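Long-range contacts in hydrolase, HAD superfamily, subfamily III A (Legionella pneumophila, PDB 3N1U), which probably hydrolyses 3-deoxy-D-manno-octulosonate 8-phosphate to 3-deoxy-D-manno-octulosonate and inorganic phosphate with the help of a divalent metal ion, a step in lipopolysaccharide biosynthesis: residues V65-T70 against L83-Y88; G117-D122 against N137-V142. One frame throughout, in Å; residues are numbered along the deposited sequence.

Contact 1 (V65-T70 against L83-Y88)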
ATOM      1  N   VAL A  65      -5.417 -12.755 -24.864  1.00 28.90           N
ATOM      2  CA  VAL A  65      -5.423 -12.654 -23.411  1.00 27.30           C
ATOM      3  C   VAL A  65      -6.708 -13.241 -22.869  1.00 28.02           C
ATOM      4  O   VAL A  65      -7.781 -12.998 -23.418  1.00 29.12           O
ATOM      5  CB  VAL A  65      -5.265 -11.167 -22.960  1.00 27.61           C
ATOM      6  CG1 VAL A  65      -5.483 -11.075 -21.394  1.00 26.28           C
ATOM      7  CG2 VAL A  65      -3.885 -10.657 -23.358  1.00 27.45           C
ATOM      8  N   ALA A  66      -6.607 -13.990 -21.768  1.00 27.81           N
ATOM      9  CA  ALA A  66      -7.775 -14.507 -21.083  1.00 28.86           C
ATOM     10  C   ALA A  66      -7.613 -14.456 -19.567  1.00 29.32           C
ATOM     11  O   ALA A  66      -6.486 -14.463 -19.038  1.00 28.56           O
ATOM     12  CB  ALA A  66      -7.990 -15.976 -21.525  1.00 29.61           C
ATOM     13  N   ILE A  67      -8.745 -14.440 -18.865  1.00 30.12           N
ATOM     14  CA  ILE A  67      -8.745 -14.483 -17.410  1.00 30.26           C
ATOM     15  C   ILE A  67      -9.517 -15.726 -16.906  1.00 30.82           C
ATOM     16  O   ILE A  67     -10.562 -16.065 -17.441  1.00 33.07           O
ATOM     17  CB  ILE A  67      -9.342 -13.193 -16.804  1.00 30.95           C
ATOM     18  CG1 ILE A  67      -8.212 -12.217 -16.382  1.00 30.06           C
ATOM     19  CG2 ILE A  67     -10.171 -13.519 -15.503  1.00 30.23           C
ATOM     20  CD1 ILE A  67      -7.399 -11.587 -17.597  1.00 27.17           C
ATOM     21  N   ILE A  68      -9.013 -16.366 -15.850  1.00 30.54           N
ATOM     22  CA  ILE A  68      -9.775 -17.435 -15.173  1.00 30.91           C
ATOM     23  C   ILE A  68      -9.691 -17.109 -13.680  1.00 30.77           C
ATOM     24  O   ILE A  68      -8.599 -17.090 -13.083  1.00 30.00           O
ATOM     25  CB  ILE A  68      -9.225 -18.876 -15.430  1.00 31.13           C
ATOM     26  CG1 ILE A  68      -9.188 -19.182 -16.922  1.00 30.85           C
ATOM     27  CG2 ILE A  68     -10.079 -19.925 -14.653  1.00 32.26           C
ATOM     28  CD1 ILE A  68      -8.611 -20.583 -17.285  1.00 33.62           C
ATOM     29  N   THR A  69     -10.839 -16.843 -13.091  1.00 31.30           N
ATOM     30  CA  THR A  69     -10.842 -16.362 -11.701  1.00 32.86           C
ATOM     31  C   THR A  69     -11.917 -17.063 -10.867  1.00 35.19           C
ATOM     32  O   THR A  69     -12.967 -17.477 -11.416  1.00 35.64           O
ATOM     33  CB  THR A  69     -11.058 -14.799 -11.627  1.00 32.00           C
ATOM     34  OG1 THR A  69     -11.081 -14.422 -10.249  1.00 35.55           O
ATOM     35  CG2 THR A  69     -12.389 -14.394 -12.242  1.00 33.89           C
ATOM     36  N   THR A  70     -11.640 -17.168  -9.549  1.00 35.17           N
ATOM     37  CA  THR A  70     -12.662 -17.561  -8.569  1.00 37.75           C
ATOM     38  C   THR A  70     -13.603 -16.396  -8.214  1.00 38.34           C
ATOM     39  O   THR A  70     -14.779 -16.626  -7.858  1.00 39.30           O
ATOM     40  CB  THR A  70     -12.004 -18.167  -7.303  1.00 38.20           C
ATOM     41  OG1 THR A  70     -11.149 -19.250  -7.721  1.00 39.81           O
ATOM     42  CG2 THR A  70     -13.083 -18.711  -6.286  1.00 40.50           C
ATOM     43  N   LEU A  83     -10.435  -3.203 -20.408  1.00 36.42           N
ATOM     44  CA  LEU A  83      -9.282  -3.710 -21.151  1.00 36.01           C
ATOM     45  C   LEU A  83      -9.609  -4.370 -22.503  1.00 37.48           C
ATOM     46  O   LEU A  83      -8.707  -4.702 -23.268  1.00 37.07           O
ATOM     47  CB  LEU A  83      -8.490  -4.670 -20.271  1.00 35.58           C
ATOM     48  CG  LEU A  83      -7.799  -4.008 -19.075  1.00 34.11           C
ATOM     49  CD1 LEU A  83      -7.038  -5.069 -18.276  1.00 33.79           C
ATOM     50  CD2 LEU A  83      -6.900  -2.831 -19.494  1.00 32.08           C
ATOM     51  N   GLY A  84     -10.895  -4.514 -22.805  1.00 37.88           N
ATOM     52  CA  GLY A  84     -11.335  -5.204 -24.054  1.00 39.82           C
ATOM     53  C   GLY A  84     -11.025  -6.688 -24.074  1.00 39.42           C
ATOM     54  O   GLY A  84     -10.862  -7.313 -25.149  1.00 37.92           O
ATOM     55  N   ILE A  85     -10.998  -7.287 -22.890  1.00 37.37           N
ATOM     56  CA  ILE A  85     -10.730  -8.725 -22.778  1.00 38.08           C
ATOM     57  C   ILE A  85     -12.038  -9.478 -22.836  1.00 40.44           C
ATOM     58  O   ILE A  85     -12.851  -9.334 -21.913  1.00 42.61           O
ATOM     59  CB  ILE A  85     -10.034  -9.058 -21.425  1.00 36.78           C
ATOM     60  CG1 ILE A  85      -8.590  -8.527 -21.500  1.00 35.00           C
ATOM     61  CG2 ILE A  85     -10.065 -10.584 -21.176  1.00 34.18           C
ATOM     62  CD1 ILE A  85      -7.865  -8.337 -20.206  1.00 34.86           C
ATOM     63  N   THR A  86     -12.230 -10.297 -23.874  1.00 41.30           N
ATOM     64  CA  THR A  86     -13.498 -11.036 -24.015  1.00 42.70           C
ATOM     65  C   THR A  86     -13.460 -12.489 -23.502  1.00 42.15           C
ATOM     66  O   THR A  86     -14.495 -13.025 -23.109  1.00 43.12           O
ATOM     67  CB  THR A  86     -14.020 -11.024 -25.446  1.00 43.85           C
ATOM     68  OG1 THR A  86     -13.105 -11.733 -26.268  1.00 44.32           O
ATOM     69  CG2 THR A  86     -14.157  -9.576 -25.951  1.00 44.88           C
ATOM     70  N   HIS A  87     -12.284 -13.118 -23.498  1.00 39.51           N
ATOM     71  CA  HIS A  87     -12.192 -14.497 -23.029  1.00 39.41           C
ATOM     72  C   HIS A  87     -12.000 -14.509 -21.530  1.00 38.62           C
ATOM     73  O   HIS A  87     -10.863 -14.396 -21.054  1.00 36.63           O
ATOM     74  CB  HIS A  87     -11.016 -15.191 -23.701  1.00 38.94           C
ATOM     75  CG  HIS A  87     -11.184 -15.345 -25.178  1.00 40.69           C
ATOM     76  ND1 HIS A  87     -11.976 -16.321 -25.739  1.00 42.42           N
ATOM     77  CD2 HIS A  87     -10.686 -14.626 -26.207  1.00 42.70           C
ATOM     78  CE1 HIS A  87     -11.946 -16.212 -27.058  1.00 42.28           C
ATOM     79  NE2 HIS A  87     -11.163 -15.194 -27.369  1.00 42.79           N
ATOM     80  N   TYR A  88     -13.086 -14.609 -20.759  1.00 39.35           N
ATOM     81  CA  TYR A  88     -12.872 -14.735 -19.305  1.00 39.45           C
ATOM     82  C   TYR A  88     -13.921 -15.495 -18.541  1.00 38.99           C
ATOM     83  O   TYR A  88     -15.081 -15.557 -18.959  1.00 40.91           O
ATOM     84  CB  TYR A  88     -12.600 -13.381 -18.634  1.00 38.94           C
ATOM     85  CG  TYR A  88     -13.806 -12.481 -18.548  1.00 40.86           C
ATOM     86  CD1 TYR A  88     -14.179 -11.687 -19.631  1.00 43.29           C
ATOM     87  CD2 TYR A  88     -14.537 -12.393 -17.375  1.00 42.32           C
ATOM     88  CE1 TYR A  88     -15.287 -10.811 -19.538  1.00 46.63           C
ATOM     89  CE2 TYR A  88     -15.662 -11.527 -17.267  1.00 45.24           C
ATOM     90  CZ  TYR A  88     -16.022 -10.747 -18.346  1.00 47.43           C
ATOM     91  OH  TYR A  88     -17.118  -9.903 -18.247  1.00 49.88           O
TER
HETATM   92  O   HOH W   1      -9.830 -12.149 -24.597  1.00 40.85           O

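Contact 2 (G117-D122 against N137-V142). With CA (calcium ion), chain B.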
ATOM      1  N   GLY A 117      -0.276 -17.081 -11.873  1.00 24.96           N
ATOM      2  CA  GLY A 117      -1.119 -17.466 -10.744  1.00 26.27           C
ATOM      3  C   GLY A 117      -0.462 -17.083  -9.415  1.00 25.69           C
ATOM      4  O   GLY A 117       0.726 -16.759  -9.371  1.00 25.21           O
ATOM      5  N   ASP A 118      -1.204 -17.207  -8.323  1.00 26.51           N
ATOM      6  CA  ASP A 118      -0.622 -16.987  -6.970  1.00 25.71           C
ATOM      7  C   ASP A 118      -1.010 -18.027  -5.877  1.00 26.75           C
ATOM      8  O   ASP A 118      -0.416 -18.028  -4.784  1.00 26.68           O
ATOM      9  CB  ASP A 118      -1.030 -15.588  -6.479  1.00 25.93           C
ATOM     10  CG  ASP A 118      -2.472 -15.539  -5.993  1.00 27.68           C
ATOM     11  OD1 ASP A 118      -3.441 -15.834  -6.762  1.00 24.51           O
ATOM     12  OD2 ASP A 118      -2.648 -15.140  -4.814  1.00 31.79           O
ATOM     13  N   ASP A 119      -2.028 -18.877  -6.121  1.00 26.71           N
ATOM     14  CA  ASP A 119      -2.550 -19.731  -5.026  1.00 27.26           C
ATOM     15  C   ASP A 119      -2.846 -21.170  -5.535  1.00 27.99           C
ATOM     16  O   ASP A 119      -2.738 -21.451  -6.754  1.00 27.88           O
ATOM     17  CB  ASP A 119      -3.765 -19.073  -4.293  1.00 27.54           C
ATOM     18  CG  ASP A 119      -3.831 -19.444  -2.788  1.00 30.00           C
ATOM     19  OD1 ASP A 119      -3.375 -20.551  -2.420  1.00 28.09           O
ATOM     20  OD2 ASP A 119      -4.357 -18.635  -1.975  1.00 29.62           O
ATOM     21  N   LEU A 120      -3.170 -22.080  -4.630  1.00 27.93           N
ATOM     22  CA  LEU A 120      -3.201 -23.503  -4.954  1.00 30.84           C
ATOM     23  C   LEU A 120      -4.128 -23.870  -6.110  1.00 31.13           C
ATOM     24  O   LEU A 120      -3.803 -24.781  -6.859  1.00 31.14           O
ATOM     25  CB  LEU A 120      -3.529 -24.320  -3.679  1.00 32.10           C
ATOM     26  CG  LEU A 120      -2.605 -23.958  -2.499  1.00 32.54           C
ATOM     27  CD1 LEU A 120      -3.104 -24.746  -1.273  1.00 32.58           C
ATOM     28  CD2 LEU A 120      -1.176 -24.368  -2.824  1.00 35.21           C
ATOM     29  N   PRO A 121      -5.284 -23.189  -6.258  1.00 30.94           N
ATOM     30  CA  PRO A 121      -6.130 -23.598  -7.419  1.00 32.27           C
ATOM     31  C   PRO A 121      -5.539 -23.282  -8.800  1.00 31.39           C
ATOM     32  O   PRO A 121      -5.964 -23.881  -9.804  1.00 32.19           O
ATOM     33  CB  PRO A 121      -7.461 -22.882  -7.178  1.00 32.55           C
ATOM     34  CG  PRO A 121      -7.410 -22.487  -5.600  1.00 34.27           C
ATOM     35  CD  PRO A 121      -5.949 -22.167  -5.412  1.00 32.00           C
ATOM     36  N   ASP A 122      -4.505 -22.440  -8.830  1.00 30.26           N
ATOM     37  CA  ASP A 122      -3.757 -22.160 -10.068  1.00 30.74           C
ATOM     38  C   ASP A 122      -2.727 -23.241 -10.389  1.00 32.15           C
ATOM     39  O   ASP A 122      -2.259 -23.341 -11.518  1.00 29.20           O
ATOM     40  CB  ASP A 122      -3.033 -20.812  -9.949  1.00 28.56           C
ATOM     41  CG  ASP A 122      -3.966 -19.660  -9.647  1.00 29.55           C
ATOM     42  OD1 ASP A 122      -5.014 -19.505 -10.331  1.00 28.40           O
ATOM     43  OD2 ASP A 122      -3.654 -18.886  -8.705  1.00 29.11           O
ATOM     44  N   ASN A 137       4.669 -12.817  -4.828  1.00 27.67           N
ATOM     45  CA  ASN A 137       3.968 -12.941  -3.531  1.00 27.87           C
ATOM     46  C   ASN A 137       3.097 -14.232  -3.500  1.00 27.29           C
ATOM     47  O   ASN A 137       2.209 -14.379  -2.631  1.00 26.90           O
ATOM     48  CB  ASN A 137       3.025 -11.703  -3.331  1.00 28.19           C
ATOM     49  CG  ASN A 137       2.137 -11.480  -4.530  1.00 27.58           C
ATOM     50  OD1 ASN A 137       2.624 -11.376  -5.616  1.00 29.08           O
ATOM     51  ND2 ASN A 137       0.795 -11.460  -4.350  1.00 31.96           N
ATOM     52  N   ALA A 138       3.319 -15.145  -4.444  1.00 26.03           N
ATOM     53  CA  ALA A 138       2.529 -16.377  -4.488  1.00 26.04           C
ATOM     54  C   ALA A 138       2.786 -17.240  -3.272  1.00 28.47           C
ATOM     55  O   ALA A 138       3.843 -17.095  -2.599  1.00 29.24           O
ATOM     56  CB  ALA A 138       2.833 -17.196  -5.786  1.00 26.50           C
ATOM     57  N   VAL A 139       1.856 -18.174  -2.998  1.00 27.77           N
ATOM     58  CA  VAL A 139       2.022 -19.074  -1.854  1.00 28.56           C
ATOM     59  C   VAL A 139       3.197 -20.026  -2.135  1.00 30.26           C
ATOM     60  O   VAL A 139       3.583 -20.244  -3.307  1.00 29.92           O
ATOM     61  CB  VAL A 139       0.723 -19.847  -1.501  1.00 27.16           C
ATOM     62  CG1 VAL A 139      -0.428 -18.784  -1.253  1.00 27.47           C
ATOM     63  CG2 VAL A 139       0.372 -20.904  -2.595  1.00 28.42           C
ATOM     64  N   PRO A 140       3.779 -20.589  -1.078  1.00 32.78           N
ATOM     65  CA  PRO A 140       5.016 -21.363  -1.287  1.00 34.95           C
ATOM     66  C   PRO A 140       5.019 -22.488  -2.369  1.00 35.68           C
ATOM     67  O   PRO A 140       5.992 -22.590  -3.156  1.00 35.10           O
ATOM     68  CB  PRO A 140       5.310 -21.910   0.123  1.00 36.98           C
ATOM     69  CG  PRO A 140       4.814 -20.749   1.045  1.00 36.61           C
ATOM     70  CD  PRO A 140       3.490 -20.367   0.367  1.00 34.30           C
ATOM     71  N   GLN A 141       3.971 -23.306  -2.441  1.00 35.31           N
ATOM     72  CA  GLN A 141       3.907 -24.347  -3.476  1.00 36.70           C
ATOM     73  C   GLN A 141       3.861 -23.797  -4.900  1.00 35.00           C
ATOM     74  O   GLN A 141       4.471 -24.351  -5.821  1.00 34.98           O
ATOM     75  CB  GLN A 141       2.673 -25.187  -3.282  1.00 37.65           C
ATOM     76  CG  GLN A 141       2.856 -26.314  -2.303  1.00 43.88           C
ATOM     77  CD  GLN A 141       1.563 -27.082  -2.114  1.00 49.64           C
ATOM     78  OE1 GLN A 141       1.183 -27.882  -2.963  1.00 53.87           O
ATOM     79  NE2 GLN A 141       0.881 -26.842  -0.985  1.00 51.86           N
ATOM     80  N   VAL A 142       3.123 -22.702  -5.096  1.00 34.00           N
ATOM     81  CA  VAL A 142       3.077 -22.086  -6.392  1.00 32.63           C
ATOM     82  C   VAL A 142       4.454 -21.540  -6.790  1.00 33.11           C
ATOM     83  O   VAL A 142       4.863 -21.716  -7.933  1.00 31.88           O
ATOM     84  CB  VAL A 142       2.001 -20.960  -6.435  1.00 32.67           C
ATOM     85  CG1 VAL A 142       2.069 -20.202  -7.769  1.00 30.30           C
ATOM     86  CG2 VAL A 142       0.607 -21.600  -6.202  1.00 32.77           C
TER
HETATM   87 CA    CA B 200      -5.621 -15.615  -6.845  1.00 27.49          CA
HETATM   88  O   HOH W   2      -5.303 -15.685  -4.468  1.00 30.38           O
HETATM   89  O   HOH W   3      -5.815 -18.021  -7.188  1.00 29.58           O
HETATM   90  O   HOH W   4      -7.968 -15.763  -6.383  1.00 32.90           O

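Contact 1 (V65-T70 against L83-Y88)
V65, I67 and I85 make the close-packed side of this contact. CD1 of I85 lies 3.8 Å from CG1 of V65, the two side chains meeting at a slant, and 4.2 Å from CD1 of I67, which it crosses at about a right angle. V65 offers that methyl because its CG1 stands opposite the backbone N (chi1 172°). M80 of helix 74-83 and L55 of helix 49-60 close round the same group. Further along, I67 and Y88 pair in parallel register on one sheet face, CB to CB at 3.7 Å. The ring of Y88 then leads away, and its hydroxyl bonds to D77.

The backbones are joined by I67 N donating to H87 O (3.0 Å), in the carbonyl plane; A66 CA also brings a CH-O contact to that oxygen. On the other face A66 CB lies near H87 O and against the CB of H87, whose ring packs on L102 and T105 of helix 96-106, with V65 O at its edge. Here the chains diverge, and a water takes over: it donates to V65 O and accepts from H87 N at 2.9 Å. The exposed G84, with positive phi, ends helix 74-83 in a Schellman motif and turns the chain toward strand 87-89. Strand 64-68, helix 74-83 and strand 87-89 thus form a beta-alpha-beta crossover at the edge of the Rossmann-like parallel sheet of HAD hydrolases.

Contact 2 (G117-D122 against N137-V142)
D118 and V139 meet through the backbone: V139 N donates to D118 O at 2.9 Å, nearly straight at the hydrogen (168°), with the donor tilted 20° from the carbonyl plane. A138 CB and both methyls of V139 crowd the same oxygen. V139 is the N-cap residue of helix 140-145, so the bond fixes the start of that helix against the loop after strand 113-117.

The carboxylate of D118 serves the metal. Its CG sits between the backbone N and the carbonyl carbon (chi1 77°), which carries OD1 to the calcium ion at 2.2 Å, while OD2 accepts from a metal-bound water and from Q50 of the second subunit. OD2 of D25, the backbone O of D27 and three waters complete the coordination. This is the metal site of HAD phosphatases, where an acidic loop after a strand joins the DxD motif; magnesium is the probable natural cofactor. D122 stands behind it as a second-shell group: its OD2 takes D119 N on the anti side and D118 N from above the carboxylate plane, and also receives a hydrogen from a calcium-bound water. These bonds hold the loop tightly curled beneath the ion.

D119 slants across V139, OD1 lying 3.6 Å from CG1; that oxygen also accepts from L120 N and pairs with R160 of the second subunit. L120 crosses V139 at about a right angle, CD2 to CG2 at 3.8 Å, and the same methyl rests obliquely on the amide end of Q141, 3.7 Å from NE2. V142 fills the inner side: its CG2 presses on D119 O at 3.4 Å, and CG1 faces G117 O, with L123 and I126 of helix 123-128 packed against it.

In the fold
Contact 1 closes before contact 2 opens along the chain, and their centres lie 19 Å apart, with nearest atoms about 5 Å apart and not touching. Contact 1 lies within the six-stranded parallel sheet, joining its edge strand 87-89 to strand 64-68; contact 2 lies at the end of another of its strands, 113-117, where helix 140-145 begins. Strand 21-24 runs between strands 64-68 and 113-117 and leads to D25 and D27 of the calcium site. K95 connects the two regions, bonding to I68 O and forming a salt bridge with D122. Contact 1 thus belongs to the sheet beside the site, contact 2 to the site itself and its subunit boundary.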